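Local structure of sulfide-quinone reductase (Aquifex aeolicus, 3HYW) at residues A[31-36]-A[86-91]; A[161-166]-A[245-250]; A[358-363]-A[368-373]. The protein oxidises hydrogen sulfide with the help of FAD and passes the electrons to a quinone, building up polysulfide that is released as elemental sulfur. All blocks are in the same frame, centred on the assembly; numbering follows the deposited sequence.

In the fold
The residues that touch in contacts 1 and 2 are all buried, whereas contact 3 has a mixed setting, with most of strand 369-375 partly exposed and a neighbouring subunit at its turn end. No helix or strand is common to any two of them. Contact 1 joins the parallel sheet that binds FAD to a small antiparallel sheet, and contact 2 lays a helix against a second, mixed sheet; their centres are about 35 Å apart. In both, apolar side chains meet across the segments, with a methionine sulfur over a ring in contact 2, while contact 1 adds polar bonds to the FAD ribose. Contact 3, a hairpin, is held instead by backbone hydrogen bonds, with charges, a water and a detergent molecule along its partly exposed strand.

Contact 1. Residues A[31-36]-A[86-91]; sequences TLISDR and NTVTTQ. With FAD (flavin-adenine dinucleotide), chain G.
Ile33 and Val88 reach toward each other tip to tip, the CD1 methyl of Ile33 lying 4.2 Å from Val88 CG1. The chain of Ile33 is stretched out for this, with CD1 anti to CA (chi2 171°), which carries the methyl to the end of the chain. Its other branch works separately: CG2 turns to the CG2 methyl of Thr90, at 4.3 Å. One isoleucine thus meets two alternate residues of strand 87-90 through different methyls. The area buried is small and the distances are loose for apolar groups, so this is a light touch between two sheets.

Just past Ile33 the chain turns to the adenosine half of FAD. Asp35 and Arg36 converge on one ribose hydroxyl, O2B. It donates to Asp35 OD1 at a modelled 2.4 Å, very short and doubtful as an exact length, while Arg36 NH1 donates to O2B over 3.1 Å in a nearly straight bond (163°). This ribose oxygen sits at the edge of the guanidinium, in its plane, and the extended arginine chain passes close by, with CG 3.4 Å from O2B. A salt bridge from Arg36 NH2 to Glu127 fixes the far side of that group. An acidic residue near the C-terminal end of the second strand, gripping the adenosine ribose, is a hallmark of the Rossmann-type FAD-binding fold.

Strand 29-33 lies between strands 4-8 and 71-74 of the parallel sheet. Strand 87-90 is the middle of an antiparallel three-stranded sheet with 78-82 and 95-97, where Ile96 touches both Ile33 and Thr90 and completes the apolar seam.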
loop_
_atom_site.group_PDB
_atom_site.type_symbol
_atom_site.label_atom_id
_atom_site.label_comp_id
_atom_site.label_asym_id
_atom_site.label_seq_id
_atom_site.Cartn_x
_atom_site.Cartn_y
_atom_site.Cartn_z
ATOM N N THR A 31 19.799 46.265 -13.524
ATOM C CA THR A 31 20.930 45.603 -14.136
ATOM C C THR A 31 20.901 44.135 -13.738
ATOM O O THR A 31 20.812 43.803 -12.549
ATOM C CB THR A 31 22.262 46.250 -13.700
ATOM O OG1 THR A 31 22.245 47.646 -14.031
ATOM C CG2 THR A 31 23.448 45.584 -14.387
ATOM N N LEU A 32 20.961 43.264 -14.738
ATOM C CA LEU A 32 21.049 41.834 -14.501
ATOM C C LEU A 32 22.443 41.345 -14.876
ATOM O O LEU A 32 22.919 41.584 -15.993
ATOM C CB LEU A 32 19.968 41.081 -15.282
ATOM C CG LEU A 32 19.741 39.602 -14.927
ATOM C CD1 LEU A 32 18.249 39.268 -14.903
ATOM C CD2 LEU A 32 20.464 38.687 -15.895
ATOM N N ILE A 33 23.084 40.669 -13.926
ATOM C CA ILE A 33 24.409 40.093 -14.120
ATOM C C ILE A 33 24.283 38.571 -14.122
ATOM O O ILE A 33 23.791 37.988 -13.158
ATOM C CB ILE A 33 25.388 40.513 -12.979
ATOM C CG1 ILE A 33 25.439 42.042 -12.824
ATOM C CG2 ILE A 33 26.776 39.934 -13.225
ATOM C CD1 ILE A 33 26.209 42.519 -11.592
ATOM N N SER A 34 24.742 37.933 -15.199
ATOM C CA SER A 34 24.748 36.475 -15.279
ATOM C C SER A 34 25.959 35.941 -16.036
ATOM O O SER A 34 26.385 36.531 -17.027
ATOM C CB SER A 34 23.467 35.964 -15.935
ATOM O OG SER A 34 23.326 34.570 -15.745
ATOM N N ASP A 35 26.498 34.820 -15.562
ATOM C CA ASP A 35 27.658 34.181 -16.187
ATOM C C ASP A 35 27.295 33.376 -17.444
ATOM O O ASP A 35 28.158 33.088 -18.273
ATOM C CB ASP A 35 28.430 33.312 -15.174
ATOM C CG ASP A 35 27.595 32.175 -14.598
ATOM O OD1 ASP A 35 26.363 32.161 -14.782
ATOM O OD2 ASP A 35 28.177 31.287 -13.944
ATOM N N ARG A 36 26.023 33.012 -17.571
ATOM C CA ARG A 36 25.533 32.357 -18.774
ATOM C C ARG A 36 24.900 33.387 -19.701
ATOM O O ARG A 36 24.185 34.269 -19.237
ATOM C CB ARG A 36 24.521 31.262 -18.421
ATOM C CG ARG A 36 25.169 29.963 -18.019
ATOM C CD ARG A 36 24.144 28.931 -17.585
ATOM N NE ARG A 36 24.774 27.634 -17.346
ATOM C CZ ARG A 36 25.302 27.247 -16.188
ATOM N NH1 ARG A 36 25.281 28.057 -15.134
ATOM N NH2 ARG A 36 25.855 26.043 -16.083
ATOM N N ASN A 86 27.412 48.593 -0.498
ATOM C CA ASN A 86 26.356 48.371 -1.500
ATOM C C ASN A 86 26.914 48.186 -2.910
ATOM O O ASN A 86 26.469 48.836 -3.859
ATOM C CB ASN A 86 25.309 49.495 -1.485
ATOM C CG ASN A 86 24.604 49.624 -0.156
ATOM O OD1 ASN A 86 24.026 48.666 0.352
ATOM N ND2 ASN A 86 24.649 50.819 0.420
ATOM N N THR A 87 27.892 47.296 -3.043
ATOM C CA THR A 87 28.519 47.050 -4.339
ATOM C C THR A 87 28.607 45.573 -4.700
ATOM O O THR A 87 28.646 44.703 -3.830
ATOM C CB THR A 87 29.939 47.629 -4.418
ATOM O OG1 THR A 87 30.737 47.054 -3.383
ATOM C CG2 THR A 87 29.930 49.152 -4.294
ATOM N N VAL A 88 28.641 45.316 -6.003
ATOM C CA VAL A 88 28.945 44.004 -6.556
ATOM C C VAL A 88 30.155 44.165 -7.474
ATOM O O VAL A 88 30.248 45.138 -8.232
ATOM C CB VAL A 88 27.745 43.425 -7.359
ATOM C CG1 VAL A 88 28.037 42.000 -7.849
ATOM C CG2 VAL A 88 26.485 43.424 -6.511
ATOM N N THR A 89 31.082 43.217 -7.396
ATOM C CA THR A 89 32.242 43.213 -8.273
ATOM C C THR A 89 32.201 41.980 -9.162
ATOM O O THR A 89 31.970 40.873 -8.682
ATOM C CB THR A 89 33.566 43.248 -7.475
ATOM O OG1 THR A 89 33.449 44.180 -6.394
ATOM C CG2 THR A 89 34.739 43.644 -8.371
ATOM N N THR A 90 32.420 42.180 -10.459
ATOM C CA THR A 90 32.429 41.075 -11.414
ATOM C C THR A 90 33.824 40.465 -11.534
ATOM O O THR A 90 34.797 41.012 -11.007
ATOM C CB THR A 90 31.907 41.506 -12.807
ATOM O OG1 THR A 90 32.765 42.513 -13.352
ATOM C CG2 THR A 90 30.486 42.043 -12.717
ATOM N N GLN A 91 33.914 39.337 -12.237
ATOM C CA GLN A 91 35.173 38.616 -12.421
ATOM C C GLN A 91 36.261 39.468 -13.093
ATOM O O GLN A 91 37.435 39.356 -12.749
ATOM C CB GLN A 91 34.927 37.320 -13.202
ATOM C CG GLN A 91 36.047 36.289 -13.095
ATOM C CD GLN A 91 35.561 34.855 -13.282
ATOM O OE1 GLN A 91 34.656 34.584 -14.075
ATOM N NE2 GLN A 91 36.171 33.927 -12.546
HETATM P PA FAD G . 18.640 28.970 -12.208
HETATM O O1A FAD G . 17.368 29.030 -13.016
HETATM O O2A FAD G . 19.534 27.775 -12.334
HETATM O O5B FAD G . 19.454 30.296 -12.572
HETATM C C5B FAD G . 20.641 30.708 -11.914
HETATM C C4B FAD G . 21.331 31.700 -12.836
HETATM O O4B FAD G . 22.398 32.352 -12.147
HETATM C C3B FAD G . 21.967 30.997 -14.024
HETATM O O3B FAD G . 21.747 31.790 -15.197
HETATM C C2B FAD G . 23.441 30.956 -13.672
HETATM O O2B FAD G . 24.266 30.921 -14.835
HETATM C C1B FAD G . 23.605 32.254 -12.902
HETATM N N9A FAD G . 24.772 32.302 -11.981
HETATM C C8A FAD G . 25.235 31.313 -11.186
HETATM N N7A FAD G . 26.301 31.778 -10.488
HETATM C C5A FAD G . 26.503 33.064 -10.859
HETATM C C6A FAD G . 27.429 34.042 -10.500
HETATM N N6A FAD G . 28.392 33.771 -9.589
HETATM N N1A FAD G . 27.358 35.274 -11.070
HETATM C C2A FAD G . 26.408 35.563 -11.977
HETATM N N3A FAD G . 25.506 34.638 -12.342
HETATM C C4A FAD G . 25.531 33.389 -11.796
HETATM N N1 FAD G . 11.028 23.076 -10.967
HETATM C C2 FAD G . 9.724 22.920 -11.318
HETATM O O2 FAD G . 8.846 23.623 -10.779
HETATM N N3 FAD G . 9.347 22.018 -12.256
HETATM C C4 FAD G . 10.274 21.250 -12.865
HETATM O O4 FAD G . 9.915 20.327 -13.805
HETATM C C4X FAD G . 11.614 21.390 -12.521
HETATM N N5 FAD G . 12.538 20.613 -13.129
HETATM C C5X FAD G . 13.846 20.737 -12.816
HETATM C C6 FAD G . 14.785 19.931 -13.471
HETATM C C7 FAD G . 16.137 20.030 -13.162
HETATM C C7M FAD G . 17.119 19.132 -13.891
HETATM C C8 FAD G . 16.548 20.945 -12.190
HETATM C C8M FAD G . 18.006 21.103 -11.800
HETATM C C9 FAD G . 15.604 21.743 -11.537
HETATM C C9A FAD G . 14.237 21.660 -11.848
HETATM N N10 FAD G . 13.309 22.450 -11.232
HETATM C C10 FAD G . 11.995 22.319 -11.554
HETATM C "C1'" FAD G . 13.722 23.379 -10.154
HETATM C "C2'" FAD G . 13.817 24.869 -10.409
HETATM O "O2'" FAD G . 12.618 25.345 -11.035
HETATM C "C3'" FAD G . 15.078 25.160 -11.222
HETATM O "O3'" FAD G . 16.234 24.675 -10.497
HETATM C "C4'" FAD G . 15.228 26.650 -11.500
HETATM O "O4'" FAD G . 16.156 26.807 -12.581
HETATM C "C5'" FAD G . 15.723 27.396 -10.266
HETATM O "O5'" FAD G . 15.762 28.795 -10.528
HETATM P P FAD G . 16.953 29.739 -9.989
HETATM O O1P FAD G . 16.700 31.127 -10.513
HETATM O O2P FAD G . 17.153 29.535 -8.503
HETATM O O3P FAD G . 18.291 29.132 -10.654
#

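Contact 2. Residues A[161-166]-A[245-250]; sequences YEFALM and AKFTMF
Phe163 carries the whole contact from the helical side, meeting Phe247 and Met249 of strand 247-255. Before it in sequence, Tyr161 and Glu162 face elsewhere: the Tyr161 hydroxyl is hydrogen-bonded to Glu188 and the Gly192 amide, and Glu162 forms a salt bridge with Lys382, a residue that binds FAD.

Phe163 itself leaves the helix with CG anti to the backbone N (chi1 -175°), which sends the ring out to the sheet. There it meets its two partners in different ways. Phe247 comes from the opposite direction, edge against edge, with CE1 of Phe163 and CE1 of Phe247 3.7 Å apart. Met249 instead lies over a face. Its CG makes a CH-pi contact 4.0 Å from the Phe163 ring centroid, displaced toward the rim, and its CB comes to 3.6 Å from Phe163 CE1. Bends at chi2 and chi3 arch the thioether over the ring: SD stands higher above the same face, 5.1 Å from the centroid, a distant Met-aromatic contact, and CE returns to Phe163 CB at 4.0 Å.

One turn on, Met166 turns to His47 of helix 45-50. Helix 158-173 lies against the mixed sheet, in which strand 247-255 runs between 146-150 and 108-110; Ile148 of 146-150, Thr132 and Leu136 of helix 126-141, and Ala49 and Met50 of helix 45-50 enclose the Phe163 ring.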
loop_
_atom_site.group_PDB
_atom_site.type_symbol
_atom_site.label_atom_id
_atom_site.label_comp_id
_atom_site.label_asym_id
_atom_site.label_seq_id
_atom_site.Cartn_x
_atom_site.Cartn_y
_atom_site.Cartn_z
ATOM N N TYR A 161 13.424 11.106 -10.656
ATOM C CA TYR A 161 12.242 10.304 -10.983
ATOM C C TYR A 161 11.846 10.445 -12.450
ATOM O O TYR A 161 11.544 9.447 -13.117
ATOM C CB TYR A 161 11.070 10.703 -10.090
ATOM C CG TYR A 161 11.229 10.239 -8.674
ATOM C CD1 TYR A 161 10.884 8.939 -8.315
ATOM C CD2 TYR A 161 11.748 11.083 -7.694
ATOM C CE1 TYR A 161 11.043 8.498 -7.013
ATOM C CE2 TYR A 161 11.904 10.646 -6.392
ATOM C CZ TYR A 161 11.549 9.352 -6.062
ATOM O OH TYR A 161 11.690 8.900 -4.778
ATOM N N GLU A 162 11.844 11.684 -12.946
ATOM C CA GLU A 162 11.537 11.959 -14.349
ATOM C C GLU A 162 12.486 11.220 -15.272
ATOM O O GLU A 162 12.047 10.530 -16.189
ATOM C CB GLU A 162 11.638 13.456 -14.662
ATOM C CG GLU A 162 10.466 14.292 -14.250
ATOM C CD GLU A 162 10.576 15.702 -14.800
ATOM O OE1 GLU A 162 11.592 16.371 -14.502
ATOM O OE2 GLU A 162 9.663 16.131 -15.543
ATOM N N PHE A 163 13.786 11.380 -15.027
ATOM C CA PHE A 163 14.823 10.794 -15.878
ATOM C C PHE A 163 14.752 9.266 -15.892
ATOM O O PHE A 163 14.907 8.639 -16.942
ATOM C CB PHE A 163 16.222 11.262 -15.441
ATOM C CG PHE A 163 17.332 10.785 -16.347
ATOM C CD1 PHE A 163 18.049 9.627 -16.047
ATOM C CD2 PHE A 163 17.652 11.487 -17.506
ATOM C CE1 PHE A 163 19.070 9.173 -16.893
ATOM C CE2 PHE A 163 18.674 11.042 -18.359
ATOM C CZ PHE A 163 19.385 9.890 -18.047
ATOM N N ALA A 164 14.524 8.673 -14.728
ATOM C CA ALA A 164 14.401 7.224 -14.633
ATOM C C ALA A 164 13.232 6.703 -15.478
ATOM O O ALA A 164 13.374 5.720 -16.213
ATOM C CB ALA A 164 14.260 6.803 -13.186
ATOM N N LEU A 165 12.084 7.368 -15.383
ATOM C CA LEU A 165 10.893 6.919 -16.095
ATOM C C LEU A 165 10.941 7.236 -17.590
ATOM O O LEU A 165 10.440 6.454 -18.413
ATOM C CB LEU A 165 9.625 7.445 -15.419
ATOM C CG LEU A 165 9.404 6.726 -14.085
ATOM C CD1 LEU A 165 8.475 7.477 -13.184
ATOM C CD2 LEU A 165 8.920 5.295 -14.306
ATOM N N MET A 166 11.582 8.356 -17.927
ATOM C CA MET A 166 11.854 8.740 -19.319
ATOM C C MET A 166 12.770 7.731 -20.000
ATOM O O MET A 166 12.551 7.367 -21.154
ATOM C CB MET A 166 12.503 10.129 -19.385
ATOM C CG MET A 166 11.575 11.272 -19.044
ATOM S SD MET A 166 12.392 12.876 -19.197
ATOM C CE MET A 166 11.012 13.931 -18.879
ATOM N N ALA A 245 26.544 -1.400 -12.067
ATOM C CA ALA A 245 26.065 -0.298 -12.898
ATOM C C ALA A 245 26.973 -0.024 -14.092
ATOM O O ALA A 245 28.183 0.157 -13.936
ATOM C CB ALA A 245 25.921 0.953 -12.067
ATOM N N LYS A 246 26.378 0.015 -15.280
ATOM C CA LYS A 246 27.093 0.404 -16.490
ATOM C C LYS A 246 26.826 1.879 -16.804
ATOM O O LYS A 246 27.687 2.581 -17.337
ATOM C CB LYS A 246 26.699 -0.494 -17.669
ATOM C CG LYS A 246 27.417 -0.153 -18.965
ATOM C CD LYS A 246 27.297 -1.259 -19.994
ATOM C CE LYS A 246 28.136 -0.932 -21.231
ATOM N NZ LYS A 246 27.706 0.351 -21.875
ATOM N N PHE A 247 25.627 2.341 -16.460
ATOM C CA PHE A 247 25.272 3.749 -16.605
ATOM C C PHE A 247 24.602 4.235 -15.329
ATOM O O PHE A 247 23.731 3.558 -14.787
ATOM C CB PHE A 247 24.346 3.962 -17.810
ATOM C CG PHE A 247 23.762 5.350 -17.888
ATOM C CD1 PHE A 247 22.598 5.670 -17.186
ATOM C CD2 PHE A 247 24.379 6.340 -18.652
ATOM C CE1 PHE A 247 22.059 6.964 -17.234
ATOM C CE2 PHE A 247 23.842 7.631 -18.717
ATOM C CZ PHE A 247 22.684 7.942 -18.002
ATOM N N THR A 248 25.017 5.407 -14.854
ATOM C CA THR A 248 24.362 6.049 -13.715
ATOM C C THR A 248 24.006 7.511 -13.990
ATOM O O THR A 248 24.631 8.178 -14.822
ATOM C CB THR A 248 25.222 5.990 -12.416
ATOM O OG1 THR A 248 26.415 6.758 -12.590
ATOM C CG2 THR A 248 25.592 4.560 -12.056
ATOM N N MET A 249 22.990 7.991 -13.281
ATOM C CA MET A 249 22.646 9.398 -13.269
ATOM C C MET A 249 22.244 9.728 -11.843
ATOM O O MET A 249 21.211 9.261 -11.357
ATOM C CB MET A 249 21.494 9.689 -14.242
ATOM C CG MET A 249 21.329 11.164 -14.639
ATOM S SD MET A 249 20.948 12.310 -13.295
ATOM C CE MET A 249 19.262 11.861 -12.882
ATOM N N PHE A 250 23.067 10.529 -11.173
ATOM C CA PHE A 250 22.761 10.958 -9.822
ATOM C C PHE A 250 22.601 12.462 -9.697
ATOM O O PHE A 250 23.277 13.232 -10.382
ATOM C CB PHE A 250 23.784 10.405 -8.816
ATOM C CG PHE A 250 23.476 9.008 -8.386
ATOM C CD1 PHE A 250 22.732 8.772 -7.236
ATOM C CD2 PHE A 250 23.877 7.926 -9.162
ATOM C CE1 PHE A 250 22.403 7.478 -6.858
ATOM C CE2 PHE A 250 23.564 6.629 -8.781
ATOM C CZ PHE A 250 22.826 6.407 -7.628
#

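Contact 3. Residues A[358-363]-A[368-373]; sequences FFADPV and ERVITK. With LMT (dodecyl-beta-D-maltoside), chain I.
A classic beta bulge interrupts the turn end of this hairpin: Glu368 and Arg369 both face Asp361, whose carbonyl O accepts from Glu368 N at 2.7 Å and over a longer but straighter path from Arg369 N at 3.2 Å (163°). A cis peptide bond follows, before Pro362. Beyond the bulge the antiparallel register is regular, with Phe359 and Ile371 exchanging two backbone bonds.

On the face of Phe359, that ring lies obliquely beside Ile371 and the aliphatic part of Arg369, CE1 being 4.0 Å from Arg369 CG. Chi3 bends the arginine so that its guanidinium is turned only 5° from the ring plane. A water at the edge of both groups donates to Asp361 OD2 (2.6 Å) and accepts from Arg369 NH1 (2.7 Å), linking charges too far apart for a salt bridge; Asp361 OD1 pairs directly with Arg342. Glu368 OE1 accepts from the Tyr178 amide of the second subunit.

Lys373 extends to the maltoside detergent, NZ donating to O5' at 2.9 Å. A leucine here would probably leave that sugar oxygen without its donor. Backbone bonds thus fix the hairpin, while its polar side chains meet the second subunit at Glu368 and a bound detergent at Lys373, the latter consistent with a surface near the membrane.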
loop_
_atom_site.group_PDB
_atom_site.type_symbol
_atom_site.label_atom_id
_atom_site.label_comp_id
_atom_site.label_asym_id
_atom_site.label_seq_id
_atom_site.Cartn_x
_atom_site.Cartn_y
_atom_site.Cartn_z
ATOM N N PHE A 358 1.580 16.763 -9.278
ATOM C CA PHE A 358 1.611 17.007 -7.844
ATOM C C PHE A 358 1.327 18.479 -7.583
ATOM O O PHE A 358 1.849 19.363 -8.277
ATOM C CB PHE A 358 2.963 16.582 -7.242
ATOM C CG PHE A 358 3.312 15.142 -7.512
ATOM C CD1 PHE A 358 2.825 14.128 -6.690
ATOM C CD2 PHE A 358 4.102 14.796 -8.611
ATOM C CE1 PHE A 358 3.133 12.790 -6.949
ATOM C CE2 PHE A 358 4.411 13.468 -8.882
ATOM C CZ PHE A 358 3.925 12.459 -8.048
ATOM N N PHE A 359 0.455 18.735 -6.617
ATOM C CA PHE A 359 0.169 20.091 -6.166
ATOM C C PHE A 359 0.154 20.069 -4.651
ATOM O O PHE A 359 -0.524 19.237 -4.058
ATOM C CB PHE A 359 -1.182 20.587 -6.710
ATOM C CG PHE A 359 -1.610 21.933 -6.162
ATOM C CD1 PHE A 359 -2.802 22.061 -5.451
ATOM C CD2 PHE A 359 -0.821 23.067 -6.352
ATOM C CE1 PHE A 359 -3.209 23.297 -4.944
ATOM C CE2 PHE A 359 -1.220 24.307 -5.843
ATOM C CZ PHE A 359 -2.412 24.420 -5.142
ATOM N N ALA A 360 0.919 20.973 -4.042
ATOM C CA ALA A 360 0.968 21.105 -2.593
ATOM C C ALA A 360 0.857 22.577 -2.209
ATOM O O ALA A 360 1.646 23.403 -2.671
ATOM C CB ALA A 360 2.256 20.491 -2.046
ATOM N N ASP A 361 -0.127 22.896 -1.372
ATOM C CA ASP A 361 -0.399 24.278 -0.978
ATOM C C ASP A 361 -0.585 24.454 0.537
ATOM O O ASP A 361 -1.626 24.075 1.077
ATOM C CB ASP A 361 -1.631 24.820 -1.720
ATOM C CG ASP A 361 -2.002 26.238 -1.290
ATOM O OD1 ASP A 361 -1.088 27.053 -1.071
ATOM O OD2 ASP A 361 -3.209 26.532 -1.161
ATOM N N PRO A 362 0.420 25.041 1.221
ATOM C CA PRO A 362 1.755 25.329 0.696
ATOM C C PRO A 362 2.600 24.059 0.658
ATOM O O PRO A 362 2.147 23.009 1.105
ATOM C CB PRO A 362 2.336 26.326 1.716
ATOM C CG PRO A 362 1.186 26.710 2.616
ATOM C CD PRO A 362 0.266 25.541 2.598
ATOM N N VAL A 363 3.813 24.149 0.124
ATOM C CA VAL A 363 4.710 22.994 0.098
ATOM C C VAL A 363 5.133 22.632 1.526
ATOM O O VAL A 363 5.139 21.461 1.905
ATOM C CB VAL A 363 5.933 23.230 -0.831
ATOM C CG1 VAL A 363 6.743 21.961 -0.982
ATOM C CG2 VAL A 363 5.467 23.648 -2.195
ATOM N N GLU A 368 -2.989 23.342 3.298
ATOM C CA GLU A 368 -4.418 23.535 3.081
ATOM C C GLU A 368 -4.946 22.430 2.163
ATOM O O GLU A 368 -6.025 21.894 2.393
ATOM C CB GLU A 368 -4.703 24.928 2.499
ATOM C CG GLU A 368 -6.112 25.470 2.773
ATOM C CD GLU A 368 -6.318 26.003 4.200
ATOM O OE1 GLU A 368 -5.334 26.131 4.965
ATOM O OE2 GLU A 368 -7.479 26.303 4.555
ATOM N N ARG A 369 -4.179 22.083 1.129
ATOM C CA ARG A 369 -4.560 20.987 0.236
ATOM C C ARG A 369 -3.418 20.444 -0.606
ATOM O O ARG A 369 -2.373 21.088 -0.771
ATOM C CB ARG A 369 -5.740 21.382 -0.671
ATOM C CG ARG A 369 -5.424 22.429 -1.732
ATOM C CD ARG A 369 -6.647 22.715 -2.616
ATOM N NE ARG A 369 -7.838 23.020 -1.818
ATOM C CZ ARG A 369 -8.100 24.201 -1.256
ATOM N NH1 ARG A 369 -7.262 25.227 -1.397
ATOM N NH2 ARG A 369 -9.209 24.355 -0.546
ATOM N N VAL A 370 -3.631 19.237 -1.117
ATOM C CA VAL A 370 -2.745 18.631 -2.100
ATOM C C VAL A 370 -3.582 18.015 -3.219
ATOM O O VAL A 370 -4.757 17.698 -3.023
ATOM C CB VAL A 370 -1.816 17.531 -1.494
ATOM C CG1 VAL A 370 -0.867 18.112 -0.453
ATOM C CG2 VAL A 370 -2.624 16.366 -0.920
ATOM N N ILE A 371 -2.972 17.867 -4.393
ATOM C CA ILE A 371 -3.546 17.064 -5.477
ATOM C C ILE A 371 -2.457 16.154 -6.024
ATOM O O ILE A 371 -1.358 16.613 -6.315
ATOM C CB ILE A 371 -4.133 17.936 -6.628
ATOM C CG1 ILE A 371 -5.245 18.850 -6.095
ATOM C CG2 ILE A 371 -4.670 17.041 -7.758
ATOM C CD1 ILE A 371 -5.746 19.891 -7.087
ATOM N N THR A 372 -2.763 14.864 -6.133
ATOM C CA THR A 372 -1.836 13.889 -6.701
ATOM C C THR A 372 -2.549 13.084 -7.770
ATOM O O THR A 372 -3.482 12.323 -7.482
ATOM C CB THR A 372 -1.268 12.930 -5.649
ATOM O OG1 THR A 372 -2.348 12.271 -4.967
ATOM C CG2 THR A 372 -0.453 13.684 -4.664
ATOM N N LYS A 373 -2.117 13.279 -9.010
ATOM C CA LYS A 373 -2.779 12.680 -10.158
ATOM C C LYS A 373 -1.741 12.225 -11.161
ATOM O O LYS A 373 -0.584 12.646 -11.115
ATOM C CB LYS A 373 -3.751 13.674 -10.804
ATOM C CG LYS A 373 -5.036 13.856 -10.012
ATOM C CD LYS A 373 -6.006 14.813 -10.678
ATOM C CE LYS A 373 -7.333 14.838 -9.921
ATOM N NZ LYS A 373 -8.298 15.817 -10.498
HETATM C C1B LMT I . -7.992 12.826 -16.832
HETATM C C2B LMT I . -8.257 12.779 -18.347
HETATM C C3B LMT I . -9.576 12.081 -18.675
HETATM C C4B LMT I . -9.632 10.716 -17.997
HETATM C C5B LMT I . -9.443 10.894 -16.486
HETATM C C6B LMT I . -9.510 9.571 -15.726
HETATM O O1B LMT I . -8.790 13.831 -16.192
HETATM O O2B LMT I . -8.255 14.099 -18.902
HETATM O O3B LMT I . -9.712 11.929 -20.093
HETATM O "O4'" LMT I . -10.879 10.078 -18.301
HETATM O O5B LMT I . -8.183 11.534 -16.224
HETATM O O6B LMT I . -8.356 8.771 -16.016
HETATM C "C1'" LMT I . -7.660 17.215 -13.898
HETATM C "C2'" LMT I . -7.245 17.179 -15.369
HETATM C "C3'" LMT I . -8.060 16.155 -16.154
HETATM C "C4'" LMT I . -7.996 14.785 -15.478
HETATM C "C5'" LMT I . -8.468 14.932 -14.030
HETATM C "C6'" LMT I . -8.428 13.607 -13.276
HETATM O "O1'" LMT I . -6.724 18.032 -13.193
HETATM O "O2'" LMT I . -7.400 18.472 -15.960
HETATM O "O3'" LMT I . -7.553 16.075 -17.489
HETATM O "O5'" LMT I . -7.644 15.889 -13.349
HETATM O "O6'" LMT I . -9.702 13.367 -12.665
HETATM C C1 LMT I . -7.276 18.704 -12.058
HETATM C C2 LMT I . -7.150 20.218 -12.214
HETATM C C3 LMT I . -5.700 20.670 -12.366
HETATM C C4 LMT I . -5.603 22.192 -12.360
HETATM C C5 LMT I . -4.493 22.686 -13.280
HETATM C C6 LMT I . -4.280 24.186 -13.107
HETATM C C7 LMT I . -3.472 24.770 -14.261
HETATM C C8 LMT I . -4.331 25.661 -15.153
HETATM C C9 LMT I . -4.855 24.891 -16.361
HETATM C C10 LMT I . -5.916 25.691 -17.106
HETATM C C11 LMT I . -5.421 26.104 -18.487
HETATM C C12 LMT I . -6.559 26.116 -19.483
HETATM O O HOH W 1 -4.953 25.593 -2.819
#